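Local coordinates for protein TSSL (Francisella novicida, PDB 4ACK) that belongs to the type VI secretion machinery as the conserved component TssL (DotU), whose helical cytoplasmic domain probably serves in assembling the secretion apparatus, at residues A[61-66]-A[94-99]; A[101-106]-A[130-135]. All coordinates share one frame; numbering follows the deposited sequence.

Interaction 1: residues A[61-66]-A[94-99]; sequences IVFPLL and YDRKDG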
# COMPACT_ATOMS: atom_id res chain seq x y z
N ILE A 61 -0.62 -6.76 5.35
CA ILE A 61 0.57 -5.97 5.24
C ILE A 61 0.72 -5.63 3.76
O ILE A 61 0.95 -4.51 3.45
CB ILE A 61 1.80 -6.78 5.72
CG1 ILE A 61 1.76 -6.93 7.22
CG2 ILE A 61 3.15 -6.14 5.23
CD1 ILE A 61 2.59 -8.17 7.66
N VAL A 62 0.53 -6.60 2.86
CA VAL A 62 0.80 -6.37 1.46
C VAL A 62 -0.41 -5.69 0.69
O VAL A 62 -0.19 -4.92 -0.22
CB VAL A 62 1.17 -7.69 0.76
CG1 VAL A 62 1.29 -7.58 -0.83
CG2 VAL A 62 2.47 -8.25 1.41
N PHE A 63 -1.65 -6.02 1.03
CA PHE A 63 -2.76 -5.36 0.29
C PHE A 63 -2.71 -3.80 0.36
O PHE A 63 -2.89 -3.15 -0.64
CB PHE A 63 -4.10 -5.86 0.77
CG PHE A 63 -5.24 -5.25 0.02
CD1 PHE A 63 -5.76 -4.00 0.40
CD2 PHE A 63 -5.74 -5.88 -1.11
CE1 PHE A 63 -6.83 -3.42 -0.32
CE2 PHE A 63 -6.81 -5.30 -1.86
CZ PHE A 63 -7.33 -4.09 -1.46
N PRO A 64 -2.54 -3.22 1.55
CA PRO A 64 -2.54 -1.78 1.61
C PRO A 64 -1.41 -1.15 0.81
O PRO A 64 -1.55 -0.01 0.38
CB PRO A 64 -2.33 -1.48 3.10
CG PRO A 64 -2.92 -2.72 3.81
CD PRO A 64 -2.52 -3.83 2.89
N LEU A 65 -0.26 -1.83 0.69
CA LEU A 65 0.84 -1.28 -0.06
C LEU A 65 0.47 -1.29 -1.50
O LEU A 65 0.74 -0.31 -2.20
CB LEU A 65 2.15 -2.09 0.17
CG LEU A 65 3.33 -1.68 -0.70
CD1 LEU A 65 3.69 -0.25 -0.24
CD2 LEU A 65 4.48 -2.69 -0.45
N LEU A 66 -0.15 -2.35 -1.98
CA LEU A 66 -0.65 -2.37 -3.36
C LEU A 66 -1.71 -1.32 -3.67
O LEU A 66 -1.77 -0.78 -4.81
CB LEU A 66 -1.28 -3.71 -3.69
CG LEU A 66 -0.45 -4.97 -3.44
CD1 LEU A 66 -1.20 -6.20 -3.95
CD2 LEU A 66 0.93 -4.89 -4.05
N TYR A 94 -4.92 -10.00 -5.16
CA TYR A 94 -5.86 -10.20 -4.08
C TYR A 94 -7.31 -10.20 -4.54
O TYR A 94 -8.25 -10.24 -3.75
CB TYR A 94 -5.62 -9.15 -2.99
CG TYR A 94 -4.44 -9.54 -2.14
CD1 TYR A 94 -4.46 -10.73 -1.38
CD2 TYR A 94 -3.28 -8.78 -2.16
CE1 TYR A 94 -3.35 -11.13 -0.63
CE2 TYR A 94 -2.17 -9.15 -1.42
CZ TYR A 94 -2.21 -10.32 -0.65
OH TYR A 94 -1.08 -10.66 0.07
N ASP A 95 -7.45 -10.13 -5.85
CA ASP A 95 -8.70 -10.34 -6.52
C ASP A 95 -9.79 -9.40 -6.08
O ASP A 95 -10.95 -9.78 -6.03
CB ASP A 95 -9.17 -11.79 -6.34
CG ASP A 95 -9.78 -12.35 -7.63
OD1 ASP A 95 -8.98 -12.63 -8.56
OD2 ASP A 95 -11.04 -12.46 -7.72
N ARG A 96 -9.42 -8.17 -5.72
CA ARG A 96 -10.42 -7.18 -5.39
C ARG A 96 -9.90 -5.81 -5.76
O ARG A 96 -8.68 -5.64 -5.99
CB ARG A 96 -10.86 -7.27 -3.93
CG ARG A 96 -9.75 -6.95 -2.91
CD ARG A 96 -10.17 -7.41 -1.52
NE ARG A 96 -11.33 -6.67 -1.05
CZ ARG A 96 -12.05 -6.99 0.01
NH1 ARG A 96 -11.77 -8.06 0.73
NH2 ARG A 96 -13.08 -6.23 0.34
N LYS A 97 -10.80 -4.84 -5.86
CA LYS A 97 -10.42 -3.55 -6.38
C LYS A 97 -11.05 -2.44 -5.54
O LYS A 97 -11.15 -1.33 -5.98
CB LYS A 97 -10.75 -3.46 -7.89
CG LYS A 97 -12.22 -3.31 -8.20
CD LYS A 97 -12.57 -3.68 -9.65
CE LYS A 97 -13.92 -3.10 -10.02
NZ LYS A 97 -14.28 -3.48 -11.41
N ASP A 98 -11.44 -2.75 -4.31
CA ASP A 98 -12.07 -1.75 -3.43
C ASP A 98 -11.10 -1.28 -2.38
O ASP A 98 -11.49 -0.98 -1.26
CB ASP A 98 -13.30 -2.36 -2.75
CG ASP A 98 -12.98 -3.68 -1.99
OD1 ASP A 98 -11.89 -4.28 -2.14
OD2 ASP A 98 -13.84 -4.13 -1.20
N GLY A 99 -9.82 -1.23 -2.72
CA GLY A 99 -8.77 -0.78 -1.78
C GLY A 99 -8.95 0.52 -1.02
O GLY A 99 -8.57 0.61 0.14
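Phe63 reaches out from helix 55-79 into the bend of the loop 94-99, which wraps round the rim of its ring. Phe63 CD2 meets CB of Tyr94 at 3.8 Å, close to the ring plane, and further round the edge Phe63 CE1 lies 3.6 Å from CA of Gly99. Between them Arg96 comes in obliquely, its CG 3.5 Å from CE2 of Phe63, with the two side chains crossing at about a right angle. With CG anti to the backbone N (chi1 -178°), beside the carbonyl carbon, the ring is directed toward Gly99 and Arg96.

Tyr94 and Phe63 slide past each other in opposite directions, and Tyr94 crosses Val62 and Leu66 at about a right angle. CG1 of Val62 sits 3.8 Å from CE2 of Tyr94, nearly in the ring plane, and CD1 of Leu66 is as close to CD2 of Tyr94. The tyrosine hydroxyl passes CB of Val62 and is hydrogen-bonded to Gln46 of helix 30-52.

Arg96 bends at chi3 (-65°) and turns its guanidinium onto Asp98. Arg96 NE reaches Asp98 OD1 and Arg96 NH2 reaches Asp98 OD2, both at 2.7 Å, a side-on salt bridge almost in the guanidinium plane, using the syn lone pair of each oxygen. Tyr102 meets the same arginine in a cation-pi contact.

In this all-helical domain the loop connects helix 89-94 to helix 99-112, which Gly99 opens. No hydrogen bond joins the two segments: apolar packing holds loop to helix, while the salt bridge braces the loop internally and should fix the arginine's aliphatic stem beside Phe63.

Interaction 2: residues A[101-106]-A[130-135]; sequences EYVFEI and NDFYGK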
# COMPACT_ATOMS: atom_id res chain seq x y z
N GLU A 101 -11.58 1.66 0.31
CA GLU A 101 -12.35 1.19 1.50
C GLU A 101 -11.67 0.06 2.30
O GLU A 101 -11.63 0.11 3.51
CB GLU A 101 -13.75 0.68 1.04
CG GLU A 101 -14.58 1.92 0.66
CD GLU A 101 -15.98 1.67 0.12
OE1 GLU A 101 -16.31 0.50 -0.20
OE2 GLU A 101 -16.73 2.69 0.04
N TYR A 102 -11.19 -0.96 1.61
CA TYR A 102 -10.75 -2.16 2.31
C TYR A 102 -9.50 -1.90 3.21
O TYR A 102 -9.35 -2.46 4.31
CB TYR A 102 -10.55 -3.32 1.30
CG TYR A 102 -10.28 -4.64 2.00
CD1 TYR A 102 -11.10 -5.09 3.04
CD2 TYR A 102 -9.16 -5.42 1.66
CE1 TYR A 102 -10.82 -6.33 3.69
CE2 TYR A 102 -8.87 -6.61 2.29
CZ TYR A 102 -9.70 -7.07 3.31
OH TYR A 102 -9.41 -8.28 3.91
N VAL A 103 -8.64 -0.98 2.79
CA VAL A 103 -7.50 -0.59 3.69
C VAL A 103 -8.02 -0.12 5.04
O VAL A 103 -7.41 -0.39 6.08
CB VAL A 103 -6.63 0.51 3.03
CG1 VAL A 103 -5.74 1.26 4.05
CG2 VAL A 103 -5.91 -0.03 1.82
N PHE A 104 -9.12 0.64 5.06
CA PHE A 104 -9.60 1.11 6.38
C PHE A 104 -10.37 0.03 7.12
O PHE A 104 -10.38 -0.01 8.36
CB PHE A 104 -10.37 2.44 6.29
CG PHE A 104 -9.51 3.55 5.74
CD1 PHE A 104 -8.62 4.21 6.57
CD2 PHE A 104 -9.56 3.86 4.38
CE1 PHE A 104 -7.77 5.22 6.06
CE2 PHE A 104 -8.76 4.85 3.86
CZ PHE A 104 -7.85 5.55 4.72
N GLU A 105 -10.89 -0.92 6.36
CA GLU A 105 -11.36 -2.14 7.00
C GLU A 105 -10.22 -2.93 7.66
O GLU A 105 -10.34 -3.34 8.81
CB GLU A 105 -12.09 -3.06 6.03
CG GLU A 105 -12.86 -4.14 6.83
CD GLU A 105 -13.58 -5.12 5.91
OE1 GLU A 105 -14.07 -4.67 4.88
OE2 GLU A 105 -13.63 -6.32 6.21
N ILE A 106 -9.12 -3.16 6.94
CA ILE A 106 -7.89 -3.72 7.57
C ILE A 106 -7.47 -2.95 8.81
O ILE A 106 -7.20 -3.57 9.89
CB ILE A 106 -6.74 -3.74 6.56
CG1 ILE A 106 -7.12 -4.79 5.52
CG2 ILE A 106 -5.35 -4.01 7.29
CD1 ILE A 106 -6.22 -4.81 4.25
N ASN A 130 2.74 8.77 3.62
CA ASN A 130 2.81 9.06 2.17
C ASN A 130 1.49 9.43 1.43
O ASN A 130 1.38 9.23 0.21
CB ASN A 130 3.59 7.96 1.48
CG ASN A 130 5.08 8.03 1.87
OD1 ASN A 130 5.83 8.76 1.23
ND2 ASN A 130 5.45 7.41 3.01
N ASP A 131 0.52 9.97 2.17
CA ASP A 131 -0.72 10.57 1.62
C ASP A 131 -1.65 9.60 0.92
O ASP A 131 -2.28 9.96 -0.09
CB ASP A 131 -0.39 11.77 0.73
CG ASP A 131 0.35 12.83 1.51
OD1 ASP A 131 0.13 12.93 2.73
OD2 ASP A 131 1.18 13.54 0.94
N PHE A 132 -1.71 8.36 1.42
CA PHE A 132 -2.84 7.51 1.10
C PHE A 132 -4.13 8.13 1.67
O PHE A 132 -4.21 8.47 2.86
CB PHE A 132 -2.67 6.08 1.63
CG PHE A 132 -3.78 5.15 1.19
CD1 PHE A 132 -3.84 4.67 -0.12
CD2 PHE A 132 -4.79 4.80 2.08
CE1 PHE A 132 -4.85 3.78 -0.53
CE2 PHE A 132 -5.84 3.97 1.69
CZ PHE A 132 -5.86 3.42 0.40
N TYR A 133 -5.10 8.28 0.79
CA TYR A 133 -6.41 8.90 1.12
C TYR A 133 -7.57 7.89 1.03
O TYR A 133 -8.50 7.94 1.83
CB TYR A 133 -6.72 10.06 0.17
CG TYR A 133 -5.71 11.17 0.25
CD1 TYR A 133 -5.16 11.56 1.47
CD2 TYR A 133 -5.30 11.83 -0.90
CE1 TYR A 133 -4.22 12.60 1.53
CE2 TYR A 133 -4.36 12.88 -0.83
CZ TYR A 133 -3.84 13.25 0.39
OH TYR A 133 -2.91 14.26 0.46
N GLY A 134 -7.46 6.98 0.08
CA GLY A 134 -8.47 6.00 -0.20
C GLY A 134 -9.82 6.68 -0.31
O GLY A 134 -9.94 7.65 -1.05
N LYS A 135 -10.79 6.23 0.47
CA LYS A 135 -12.22 6.67 0.33
C LYS A 135 -12.33 8.10 0.76
O LYS A 135 -13.32 8.80 0.51
CB LYS A 135 -13.16 5.76 1.16
CG LYS A 135 -12.90 5.86 2.67
CD LYS A 135 -13.51 4.62 3.34
CE LYS A 135 -14.23 4.98 4.62
NZ LYS A 135 -14.44 3.74 5.52
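The rings of Phe104 and Phe132 meet obliquely, planes 31° apart and centroids 5.9 Å from each other. The closest approach is between their CE2 atoms, at 3.7 Å. One face of Phe132 takes the backbone N of Gly134, 3.7 Å above the ring centre, because the chain folds back over its own side chain. Gly134, with positive phi, then brings its CA to the edge of the Phe104 ring, while the carbonyl O of Tyr133 approaches CE2 of Phe104 obliquely at 3.7 Å. Asp131 O similarly stands over the centre of one face of Tyr133.

Val103 comes at Phe132 from the opposite direction and straddles the end of the ring: CG1 of Val103 is 3.6 Å from CE2 of Phe132 and CG2 3.7 Å from CZ. With CG of Phe132 anti to its backbone N (chi1 -175°), the ring extends from the loop towards the helix and meets both methyls.

Beyond Gly134 the contact becomes looser and more exposed: CD of Lys135 lies 4.0 Å from CG of Glu101, the side chains crossing at about a right angle. Their charged ends stay 6.0 Å apart, OE2 of Glu101 to NZ of Lys135, so any attraction is long-range.

A Schellman motif, with Asp131 as its C-prime residue, ends helix 118-129 and sends the chain towards helix 99-112. Glu71 of helix 55-79 accepts hydrogen bonds from the backbone N of Tyr133 and Gly134, and Phe145 of helix 143-153 packs against Phe104 and Tyr133.

How the interactions relate
After helices 4-20 and 30-52, helix 55-79 supplies the first half of interaction 1, which closes the excursion through helix 89-94 by bringing the loop 94-99 back against residues 61-66. Helix 99-112 starts at the end of that loop; interaction 2 then closes a second excursion, through helix 118-129, when residues 130-135 return to 101-106. The two closures follow in series, neither nested nor crossed, yet their centres are about 10 Å apart and they touch. Tyr102 packs edge-to-face with Phe63, Val103 lies against Pro64, and Gly99 O comes near Phe132 CZ. Helix 99-112 thus joins the two contacts, linking helix 55-79 to the loop that leads on to helix 143-153.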